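Side-chain contacts in putative branched-chain amino acid ABC transporter, periplasmic branched-chain amino acid-binding protein (Pseudomonas protegens Pf-5, PDB 4RU0), which probably binds a small solute, such as a branched-chain amino acid, in the periplasm and hands it to an ABC transporter for uptake: residues T156-A161 / L197-L202; N166-R171 / P235-L240; I214-P219 / S224-Q229; S246-V251 / V276-A281. All blocks are in the same frame, centred on the assembly; numbering follows the deposited sequence.

From the N terminus, helix 157-172 comes first and serves two contacts: its start joins helix 197-207 in contact 1, closing a loop of 35 residues, and its later turns join strand 237-241 in contact 2, closing one of 63. Because their segments alternate along the chain, these two loops cross, and they meet where Leu-200 and Glu-160 pack on Phe-239. Contact 3, the short closure between strand 210-216 and helix 224-233, nests inside the loop of contact 2. Contact 4 follows in series, tying helix 246-256 to the 3-10 loop before strand 287-290 and closing 24 residues; Ala-250 there touches Leu-240 and Trp-227. Contacts 2 and 3 fix helices to the mixed sheet; contact 1 joins two helices.

Contact 1: T156-A161 / L197-L202; sequences TFYSEA and LGPLKL
The helical segments 157-161 and 197-202, which meet through Tyr-158 and Ala-161 on one and Pro-199 and Leu-200 on the other, run in nearly the same direction, their axes 29° apart and 8.7 Å at closest approach. Pro-199 is the centrepiece. In the first turn of its helix, a residue without an N-H costs no backbone bond, and its compact ring fits between a phenol and a methyl group. With CG anti to the carbonyl carbon (chi1 -84°), Tyr-158 turns one ring face to Pro-199, whose CD lies over it, offset toward the rim and 4.0 Å from the ring centroid, a CH-pi contact; the two side chains cross at about a right angle. The other flank of the pyrrolidine, at CB, meets Ala-161 CB at 3.9 Å. Alanine is small enough to let the helices close in, and its methyl also touches Leu-200 CD2 at 4.1 Å. The Tyr-158 hydroxyl is hydrogen-bonded to Lys-428 and more weakly reaches a water, which accepts from Gly-198 N at 2.9 Å. Both helices reach Phe-239 of strand 237-241 and cover the sheet in an alpha/beta lobe, consistent with the periplasmic binding protein fold.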
# COMPACT_ATOMS: atom_id res chain seq x y z
N THR A 156 -1.64 4.86 -5.11
CA THR A 156 -0.85 6.02 -4.75
C THR A 156 -1.68 6.97 -3.91
O THR A 156 -2.89 6.95 -3.96
CB THR A 156 -0.32 6.78 -5.96
OG1 THR A 156 -1.41 7.34 -6.69
CG2 THR A 156 0.46 5.86 -6.85
N PHE A 157 -1.02 7.80 -3.14
CA PHE A 157 -1.70 8.80 -2.34
C PHE A 157 -2.55 9.75 -3.18
O PHE A 157 -3.55 10.29 -2.69
CB PHE A 157 -0.69 9.59 -1.51
CG PHE A 157 0.04 8.75 -0.50
CD1 PHE A 157 -0.67 7.91 0.36
CD2 PHE A 157 1.42 8.77 -0.42
CE1 PHE A 157 0.00 7.12 1.29
CE2 PHE A 157 2.10 7.98 0.50
CZ PHE A 157 1.39 7.16 1.36
N TYR A 158 -2.18 9.96 -4.44
CA TYR A 158 -3.01 10.78 -5.32
C TYR A 158 -4.34 10.09 -5.57
O TYR A 158 -5.40 10.70 -5.41
CB TYR A 158 -2.30 11.06 -6.65
CG TYR A 158 -1.34 12.23 -6.61
CD1 TYR A 158 -0.71 12.58 -5.43
CD2 TYR A 158 -1.08 12.98 -7.75
CE1 TYR A 158 0.18 13.65 -5.38
CE2 TYR A 158 -0.20 14.05 -7.71
CZ TYR A 158 0.43 14.38 -6.52
OH TYR A 158 1.30 15.44 -6.47
N SER A 159 -4.30 8.81 -5.95
CA SER A 159 -5.52 8.04 -6.15
C SER A 159 -6.32 7.92 -4.86
O SER A 159 -7.54 7.92 -4.89
CB SER A 159 -5.19 6.64 -6.68
OG SER A 159 -4.60 6.71 -7.96
N GLU A 160 -5.62 7.79 -3.74
CA GLU A 160 -6.28 7.65 -2.45
C GLU A 160 -7.16 8.86 -2.17
O GLU A 160 -8.28 8.72 -1.69
CB GLU A 160 -5.27 7.47 -1.32
CG GLU A 160 -5.93 7.06 -0.00
CD GLU A 160 -4.98 7.17 1.18
OE1 GLU A 160 -4.03 7.98 1.12
OE2 GLU A 160 -5.20 6.44 2.18
N ALA A 161 -6.64 10.04 -2.48
CA ALA A 161 -7.40 11.28 -2.33
C ALA A 161 -8.69 11.18 -3.12
O ALA A 161 -9.76 11.48 -2.60
CB ALA A 161 -6.57 12.47 -2.78
N LEU A 197 -1.89 17.22 -0.96
CA LEU A 197 -2.19 18.64 -1.15
C LEU A 197 -2.62 18.95 -2.58
O LEU A 197 -3.67 19.56 -2.80
CB LEU A 197 -0.97 19.50 -0.79
CG LEU A 197 -0.71 19.63 0.71
CD1 LEU A 197 0.63 20.30 0.96
CD2 LEU A 197 -1.83 20.40 1.40
N GLY A 198 -1.82 18.51 -3.55
CA GLY A 198 -2.16 18.68 -4.95
C GLY A 198 -3.53 18.15 -5.35
O GLY A 198 -4.39 18.92 -5.79
N PRO A 199 -3.74 16.83 -5.21
CA PRO A 199 -4.99 16.24 -5.69
C PRO A 199 -6.23 16.78 -4.97
O PRO A 199 -7.27 16.97 -5.60
CB PRO A 199 -4.81 14.74 -5.43
CG PRO A 199 -3.73 14.65 -4.41
CD PRO A 199 -2.82 15.82 -4.65
N LEU A 200 -6.13 17.04 -3.67
CA LEU A 200 -7.28 17.55 -2.92
C LEU A 200 -7.66 18.95 -3.39
O LEU A 200 -8.84 19.29 -3.42
CB LEU A 200 -7.01 17.53 -1.42
CG LEU A 200 -7.16 16.12 -0.83
CD1 LEU A 200 -6.82 16.07 0.64
CD2 LEU A 200 -8.57 15.59 -1.08
N LYS A 201 -6.67 19.74 -3.77
CA LYS A 201 -6.93 21.08 -4.28
C LYS A 201 -7.66 21.00 -5.62
O LYS A 201 -8.62 21.74 -5.86
CB LYS A 201 -5.63 21.86 -4.43
CG LYS A 201 -5.82 23.26 -4.98
CD LYS A 201 -4.49 23.98 -5.14
CE LYS A 201 -3.72 23.44 -6.32
NZ LYS A 201 -2.43 24.15 -6.51
N LEU A 202 -7.20 20.11 -6.49
CA LEU A 202 -7.85 19.87 -7.78
C LEU A 202 -9.30 19.41 -7.60
O LEU A 202 -10.21 19.97 -8.21
CB LEU A 202 -7.05 18.84 -8.59
CG LEU A 202 -7.67 18.35 -9.90
CD1 LEU A 202 -7.93 19.51 -10.84
CD2 LEU A 202 -6.76 17.32 -10.56
O HOH W 1 0.69 17.07 -3.60

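Contact 2: N166-R171 / P235-L240; sequences NYIAQR and PDWVFL
Ile-168 and Arg-171, one helical turn apart, both press on the indole of Trp-237, one on its face and the other at its rim. The Ile-168 CD1 methyl sits over the five-membered ring, 3.5 Å from the ring centroid, in a close CH-pi contact whose shortest approach is 3.4 Å to Trp-237 CG. Its second branch, CG2, lies over the same face, above the CD1-NE1 rim, 3.6 Å from Trp-237 CD1. With CG1 anti to the carbonyl carbon (chi1 -57°), both branches of the isoleucine are brought to the indole, which a beta-branched residue can do without a long, flexible chain.

Arg-171 comes to the far end of the benzo ring: NH1 is 3.5 Å from Trp-237 CH2, and the guanidinium and ring planes stand 81° apart. Trp-237 CH2 sits over a face of the guanidinium, toward its rim, while Arg-171 CZ lies near the indole plane. In the next shell, Arg-171 NE donates to Tyr-167 OH at 2.9 Å, with the acceptor close to the guanidinium plane, which restrains the rotation of that group; Arg-171 CG lies over a face of the tyrosine ring. The indole N-H is occupied too, for Trp-237 NE1 bonds to Glu-172 OE2, next along the helix. Ile-265 of the adjoining strand 264-266 touches Tyr-167, Ile-168 and Trp-237 alike.

Since the cation does not lie over the aromatic pi face, the Arg-171 to Trp-237 contact lacks cation-pi geometry and is probably mainly van der Waals; the polar groups find their partners along the helix, while methyl and indole supply the apolar cover of the sheet.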
# COMPACT_ATOMS: atom_id res chain seq x y z
N ASN A 166 -14.52 10.28 -3.50
CA ASN A 166 -15.59 9.52 -4.14
C ASN A 166 -16.46 8.79 -3.13
O ASN A 166 -17.66 8.62 -3.35
CB ASN A 166 -15.01 8.53 -5.14
CG ASN A 166 -14.45 9.21 -6.36
OD1 ASN A 166 -14.66 10.41 -6.56
ND2 ASN A 166 -13.72 8.47 -7.20
N TYR A 167 -15.86 8.38 -2.01
CA TYR A 167 -16.63 7.75 -0.95
C TYR A 167 -17.49 8.78 -0.22
O TYR A 167 -18.65 8.51 0.09
CB TYR A 167 -15.71 7.03 0.04
CG TYR A 167 -16.46 6.43 1.20
CD1 TYR A 167 -17.24 5.29 1.04
CD2 TYR A 167 -16.40 7.02 2.47
CE1 TYR A 167 -17.93 4.74 2.10
CE2 TYR A 167 -17.09 6.47 3.54
CZ TYR A 167 -17.85 5.34 3.35
OH TYR A 167 -18.54 4.79 4.41
N ILE A 168 -16.91 9.96 0.04
CA ILE A 168 -17.66 11.06 0.63
C ILE A 168 -18.91 11.35 -0.21
O ILE A 168 -20.01 11.47 0.32
CB ILE A 168 -16.82 12.36 0.72
CG1 ILE A 168 -15.52 12.15 1.51
CG2 ILE A 168 -17.64 13.48 1.33
CD1 ILE A 168 -15.71 11.86 2.96
N ALA A 169 -18.71 11.47 -1.52
CA ALA A 169 -19.78 11.77 -2.47
C ALA A 169 -20.86 10.69 -2.44
O ALA A 169 -22.05 10.98 -2.54
CB ALA A 169 -19.22 11.92 -3.88
N GLN A 170 -20.43 9.44 -2.32
CA GLN A 170 -21.35 8.32 -2.22
C GLN A 170 -22.16 8.46 -0.93
O GLN A 170 -23.36 8.18 -0.91
CB GLN A 170 -20.57 7.00 -2.25
CG GLN A 170 -21.39 5.74 -2.02
CD GLN A 170 -20.62 4.48 -2.40
OE1 GLN A 170 -20.21 4.32 -3.55
NE2 GLN A 170 -20.42 3.59 -1.44
N ARG A 171 -21.51 8.92 0.12
CA ARG A 171 -22.15 9.12 1.42
C ARG A 171 -23.06 10.34 1.46
O ARG A 171 -24.02 10.37 2.23
CB ARG A 171 -21.10 9.24 2.52
CG ARG A 171 -20.50 7.92 2.94
CD ARG A 171 -21.48 7.09 3.74
NE ARG A 171 -20.83 6.55 4.93
CZ ARG A 171 -21.00 7.02 6.15
NH1 ARG A 171 -21.83 8.03 6.37
NH2 ARG A 171 -20.35 6.48 7.17
N PRO A 235 -16.23 20.71 10.19
CA PRO A 235 -16.29 20.11 8.85
C PRO A 235 -17.16 18.86 8.86
O PRO A 235 -17.36 18.26 9.91
CB PRO A 235 -14.83 19.77 8.56
CG PRO A 235 -14.26 19.47 9.90
CD PRO A 235 -14.92 20.47 10.84
N ASP A 236 -17.66 18.48 7.68
CA ASP A 236 -18.51 17.31 7.55
C ASP A 236 -17.70 16.03 7.66
O ASP A 236 -18.19 15.02 8.13
CB ASP A 236 -19.26 17.34 6.21
CG ASP A 236 -20.09 18.61 6.04
OD1 ASP A 236 -19.57 19.59 5.45
OD2 ASP A 236 -21.25 18.63 6.49
N TRP A 237 -16.44 16.09 7.22
CA TRP A 237 -15.55 14.93 7.28
C TRP A 237 -14.12 15.32 7.63
O TRP A 237 -13.66 16.42 7.28
CB TRP A 237 -15.56 14.18 5.94
CG TRP A 237 -16.89 13.62 5.59
CD1 TRP A 237 -17.88 14.23 4.88
CD2 TRP A 237 -17.40 12.32 5.94
NE1 TRP A 237 -18.97 13.41 4.77
CE2 TRP A 237 -18.71 12.23 5.41
CE3 TRP A 237 -16.88 11.24 6.66
CZ2 TRP A 237 -19.50 11.09 5.56
CZ3 TRP A 237 -17.68 10.10 6.81
CH2 TRP A 237 -18.97 10.03 6.26
N VAL A 238 -13.41 14.43 8.32
CA VAL A 238 -11.98 14.59 8.50
C VAL A 238 -11.22 13.45 7.83
O VAL A 238 -11.44 12.27 8.13
CB VAL A 238 -11.58 14.65 9.99
CG1 VAL A 238 -10.06 14.62 10.14
CG2 VAL A 238 -12.15 15.91 10.64
N PHE A 239 -10.35 13.82 6.90
CA PHE A 239 -9.42 12.90 6.26
C PHE A 239 -8.16 12.84 7.13
O PHE A 239 -7.37 13.79 7.16
CB PHE A 239 -9.10 13.39 4.84
CG PHE A 239 -8.36 12.40 3.98
CD1 PHE A 239 -8.22 11.07 4.37
CD2 PHE A 239 -7.79 12.80 2.78
CE1 PHE A 239 -7.53 10.16 3.57
CE2 PHE A 239 -7.11 11.90 1.98
CZ PHE A 239 -6.98 10.57 2.37
N LEU A 240 -7.99 11.75 7.86
CA LEU A 240 -6.92 11.66 8.84
C LEU A 240 -5.66 11.04 8.25
O LEU A 240 -5.59 9.83 8.05
CB LEU A 240 -7.37 10.86 10.06
CG LEU A 240 -6.36 10.84 11.20
CD1 LEU A 240 -6.14 12.25 11.72
CD2 LEU A 240 -6.80 9.91 12.32

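Contact 3: I214-P219 / S224-Q229; sequences IPVADP and SAQWRQ
Gln-226 NE2 donates to the backbone carbonyl of Pro-215 over 3.1 Å, an almost straight bond at 175°. It arrives in the carbonyl plane on a lone pair, and the oxygen lies within a degree of the glutamine amide plane, so both flat groups are well aligned for it. The bend at chi2 (79°) carries the amide of Gln-226 alongside the strand, so that NE2 ends at the Pro-215 oxygen. The residue is suited to this place because its N-H can reach a main-chain oxygen while its CB and CG methylenes provide an apolar surface for the strand residues. Those methylenes are used: Gln-226 CG rests on Ile-214 CG2 at 3.5 Å and on Val-216 CG2 at 3.9 Å, the isoleucine and glutamine chains lying alongside each other and pointing opposite ways.

Strand 214-216 and helix 224-229 run 161° apart, 9.2 Å between axes, as expected where a strand turns back into the helix of a beta-alpha-beta crossover; here the helix leads on to strand 237-241, two places across the sheet, with strand 182-188 between. Beta-branched Ile-214 and Val-216 suit the strand and also touch Leu-186 of that middle neighbour.

One turn further along, Gln-229 reaches down from the helix to meet Ile-214, its chain extended beyond CG. Its NE2 is 3.6 Å from Ile-214 CG1, an apolar neighbour; the polar partner of that nitrogen is Gln-233 OE1, farther along the same helix.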
# COMPACT_ATOMS: atom_id res chain seq x y z
N ILE A 214 -4.80 20.97 7.40
CA ILE A 214 -4.30 21.23 8.75
C ILE A 214 -3.09 20.35 9.09
O ILE A 214 -3.23 19.15 9.31
CB ILE A 214 -5.39 21.00 9.80
CG1 ILE A 214 -6.64 21.84 9.49
CG2 ILE A 214 -4.87 21.33 11.18
CD1 ILE A 214 -7.85 21.47 10.33
N PRO A 215 -1.89 20.96 9.14
CA PRO A 215 -0.66 20.22 9.44
C PRO A 215 -0.50 19.87 10.91
O PRO A 215 -0.97 20.60 11.78
CB PRO A 215 0.44 21.19 9.00
CG PRO A 215 -0.18 22.54 9.12
CD PRO A 215 -1.63 22.36 8.76
N VAL A 216 0.16 18.74 11.18
CA VAL A 216 0.53 18.37 12.54
C VAL A 216 2.02 18.13 12.60
O VAL A 216 2.54 17.21 11.96
CB VAL A 216 -0.20 17.11 13.02
CG1 VAL A 216 0.39 16.64 14.35
CG2 VAL A 216 -1.68 17.37 13.18
N ALA A 217 2.72 18.95 13.38
CA ALA A 217 4.17 18.88 13.48
C ALA A 217 4.61 17.62 14.22
O ALA A 217 3.92 17.16 15.13
CB ALA A 217 4.72 20.12 14.17
N ASP A 218 5.75 17.07 13.81
CA ASP A 218 6.34 15.93 14.51
C ASP A 218 6.73 16.35 15.92
O ASP A 218 7.22 17.45 16.12
CB ASP A 218 7.55 15.41 13.73
CG ASP A 218 7.77 13.92 13.93
OD1 ASP A 218 6.95 13.13 13.42
OD2 ASP A 218 8.77 13.55 14.58
N PRO A 219 6.52 15.46 16.91
CA PRO A 219 6.00 14.09 16.81
C PRO A 219 4.48 14.01 16.76
O PRO A 219 3.94 12.96 16.39
CB PRO A 219 6.54 13.43 18.07
CG PRO A 219 6.55 14.55 19.08
CD PRO A 219 6.88 15.81 18.30
N SER A 224 -4.14 20.03 20.29
CA SER A 224 -5.26 20.83 20.78
C SER A 224 -5.65 21.94 19.81
O SER A 224 -6.83 22.20 19.60
CB SER A 224 -4.95 21.42 22.15
OG SER A 224 -4.68 20.40 23.09
N ALA A 225 -4.65 22.59 19.21
CA ALA A 225 -4.93 23.70 18.31
C ALA A 225 -5.68 23.20 17.08
O ALA A 225 -6.68 23.80 16.67
CB ALA A 225 -3.64 24.40 17.91
N GLN A 226 -5.19 22.10 16.53
CA GLN A 226 -5.80 21.49 15.36
C GLN A 226 -7.27 21.14 15.59
O GLN A 226 -8.15 21.52 14.81
CB GLN A 226 -5.02 20.23 14.95
CG GLN A 226 -3.65 20.49 14.33
CD GLN A 226 -2.57 20.81 15.35
OE1 GLN A 226 -2.83 20.90 16.56
NE2 GLN A 226 -1.34 20.97 14.88
N TRP A 227 -7.56 20.44 16.69
CA TRP A 227 -8.93 20.00 16.93
C TRP A 227 -9.81 21.11 17.49
O TRP A 227 -11.04 21.03 17.43
CB TRP A 227 -8.92 18.78 17.85
CG TRP A 227 -8.45 17.58 17.10
CD1 TRP A 227 -7.19 17.05 17.10
CD2 TRP A 227 -9.22 16.81 16.17
NE1 TRP A 227 -7.14 15.97 16.25
CE2 TRP A 227 -8.36 15.80 15.66
CE3 TRP A 227 -10.54 16.86 15.73
CZ2 TRP A 227 -8.80 14.86 14.73
CZ3 TRP A 227 -10.97 15.93 14.80
CH2 TRP A 227 -10.10 14.94 14.32
N ARG A 228 -9.19 22.17 18.00
CA ARG A 228 -9.92 23.39 18.35
C ARG A 228 -10.39 24.06 17.06
O ARG A 228 -11.51 24.55 16.96
CB ARG A 228 -9.04 24.33 19.18
CG ARG A 228 -9.65 25.68 19.45
CD ARG A 228 -8.82 26.47 20.47
NE ARG A 228 -7.54 26.92 19.91
CZ ARG A 228 -6.35 26.43 20.24
NH1 ARG A 228 -6.23 25.47 21.15
NH2 ARG A 228 -5.25 26.92 19.67
N GLN A 229 -9.52 24.06 16.06
CA GLN A 229 -9.88 24.60 14.76
C GLN A 229 -11.01 23.78 14.13
O GLN A 229 -11.96 24.34 13.58
CB GLN A 229 -8.67 24.61 13.84
CG GLN A 229 -8.99 25.05 12.42
CD GLN A 229 -7.75 25.11 11.55
OE1 GLN A 229 -6.63 25.12 12.05
NE2 GLN A 229 -7.96 25.13 10.23

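Contact 4: S246-V251 / V276-A281; sequences STPVAV and VLPAGA
Pro-248 and Pro-278 set two pyrrolidine rings against each other at an oblique angle, meeting through like corners: the two CB atoms are 4.0 Å apart and the two CG atoms, of Pro-248 and Pro-278, 4.1 Å. Proline suits both places. Pro-248 lies in the first turn of its helix and Pro-278 near the start of a 3-10 turn, where the missing N-H is no loss, and each rigid ring offers a compact apolar surface.

Beside this pair, Ala-279 points its methyl toward the helix. Ala-279 CB lies 3.9 Å from the carbonyl oxygen of Pro-248 and 4.1 Å from Val-251 CG1, so it occupies the step between two residues a turn apart. Val-251 holds CG1 anti to its own backbone nitrogen (chi1 -178°), which brings that methyl to the alanine. A side chain no larger than methyl allows the backbones to close up: the CA atoms of Pro-248 and Ala-279 are only 5.1 Å apart. The 3-10 turn is itself held by Ala-279 N bonding to Val-276 O at 3.0 Å.

Around this interface, Val-251 also touches Ala-283, while Val-276 packs on Tyr-286 and on Trp-402 of strand 396-402. On the helix, Ser-246 OG bonds to the backbone oxygen of Trp-243, a residue of the pocket holding the bound polyether, and Ala-250 packs against Trp-227 of helix 224-233 and Leu-240 of strand 237-241.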
# COMPACT_ATOMS: atom_id res chain seq x y z
N SER A 246 0.80 10.09 16.26
CA SER A 246 -0.16 11.15 16.05
C SER A 246 -1.55 10.60 15.74
O SER A 246 -2.54 11.32 15.88
CB SER A 246 0.31 12.07 14.92
OG SER A 246 0.61 11.34 13.75
N THR A 247 -1.64 9.33 15.35
CA THR A 247 -2.93 8.75 14.99
C THR A 247 -3.82 8.47 16.22
O THR A 247 -4.96 8.94 16.26
CB THR A 247 -2.75 7.46 14.15
OG1 THR A 247 -2.12 7.78 12.90
CG2 THR A 247 -4.10 6.81 13.86
N PRO A 248 -3.32 7.73 17.24
CA PRO A 248 -4.18 7.55 18.42
C PRO A 248 -4.45 8.86 19.14
O PRO A 248 -5.54 9.04 19.69
CB PRO A 248 -3.37 6.60 19.31
CG PRO A 248 -2.37 5.98 18.43
CD PRO A 248 -2.04 7.01 17.40
N VAL A 249 -3.47 9.75 19.14
CA VAL A 249 -3.65 11.06 19.75
C VAL A 249 -4.74 11.84 19.03
O VAL A 249 -5.58 12.47 19.68
CB VAL A 249 -2.34 11.87 19.75
CG1 VAL A 249 -2.59 13.31 20.17
CG2 VAL A 249 -1.31 11.22 20.66
N ALA A 250 -4.74 11.80 17.70
CA ALA A 250 -5.75 12.50 16.91
C ALA A 250 -7.15 12.06 17.31
O ALA A 250 -8.05 12.89 17.49
CB ALA A 250 -5.52 12.27 15.42
N VAL A 251 -7.33 10.75 17.45
CA VAL A 251 -8.63 10.21 17.80
C VAL A 251 -9.03 10.60 19.23
O VAL A 251 -10.15 11.07 19.46
CB VAL A 251 -8.65 8.69 17.63
CG1 VAL A 251 -10.01 8.13 17.96
CG2 VAL A 251 -8.27 8.33 16.20
N VAL A 276 -5.40 2.36 16.51
CA VAL A 276 -6.60 2.84 17.20
C VAL A 276 -6.84 2.19 18.57
O VAL A 276 -7.55 2.76 19.40
CB VAL A 276 -7.85 2.62 16.34
CG1 VAL A 276 -7.84 3.58 15.17
CG2 VAL A 276 -7.92 1.18 15.86
N LEU A 277 -6.28 1.01 18.80
CA LEU A 277 -6.36 0.37 20.12
C LEU A 277 -5.87 1.26 21.28
O LEU A 277 -6.51 1.27 22.33
CB LEU A 277 -5.58 -0.95 20.12
CG LEU A 277 -6.33 -2.17 19.57
CD1 LEU A 277 -5.39 -3.32 19.36
CD2 LEU A 277 -7.47 -2.57 20.51
N PRO A 278 -4.76 2.00 21.10
CA PRO A 278 -4.35 2.84 22.23
C PRO A 278 -5.35 3.95 22.58
O PRO A 278 -5.32 4.46 23.70
CB PRO A 278 -3.03 3.46 21.75
CG PRO A 278 -2.53 2.53 20.69
CD PRO A 278 -3.77 2.03 20.01
N ALA A 279 -6.22 4.30 21.64
CA ALA A 279 -7.21 5.35 21.86
C ALA A 279 -8.38 4.85 22.69
O ALA A 279 -9.22 5.64 23.12
CB ALA A 279 -7.70 5.89 20.53
N GLY A 280 -8.45 3.54 22.91
CA GLY A 280 -9.53 2.96 23.68
C GLY A 280 -10.89 3.20 23.05
O GLY A 280 -11.01 3.26 21.83
N ALA A 281 -11.91 3.36 23.89
CA ALA A 281 -13.29 3.45 23.43
C ALA A 281 -13.60 4.76 22.72
O ALA A 281 -14.65 4.90 22.09
CB ALA A 281 -14.24 3.25 24.60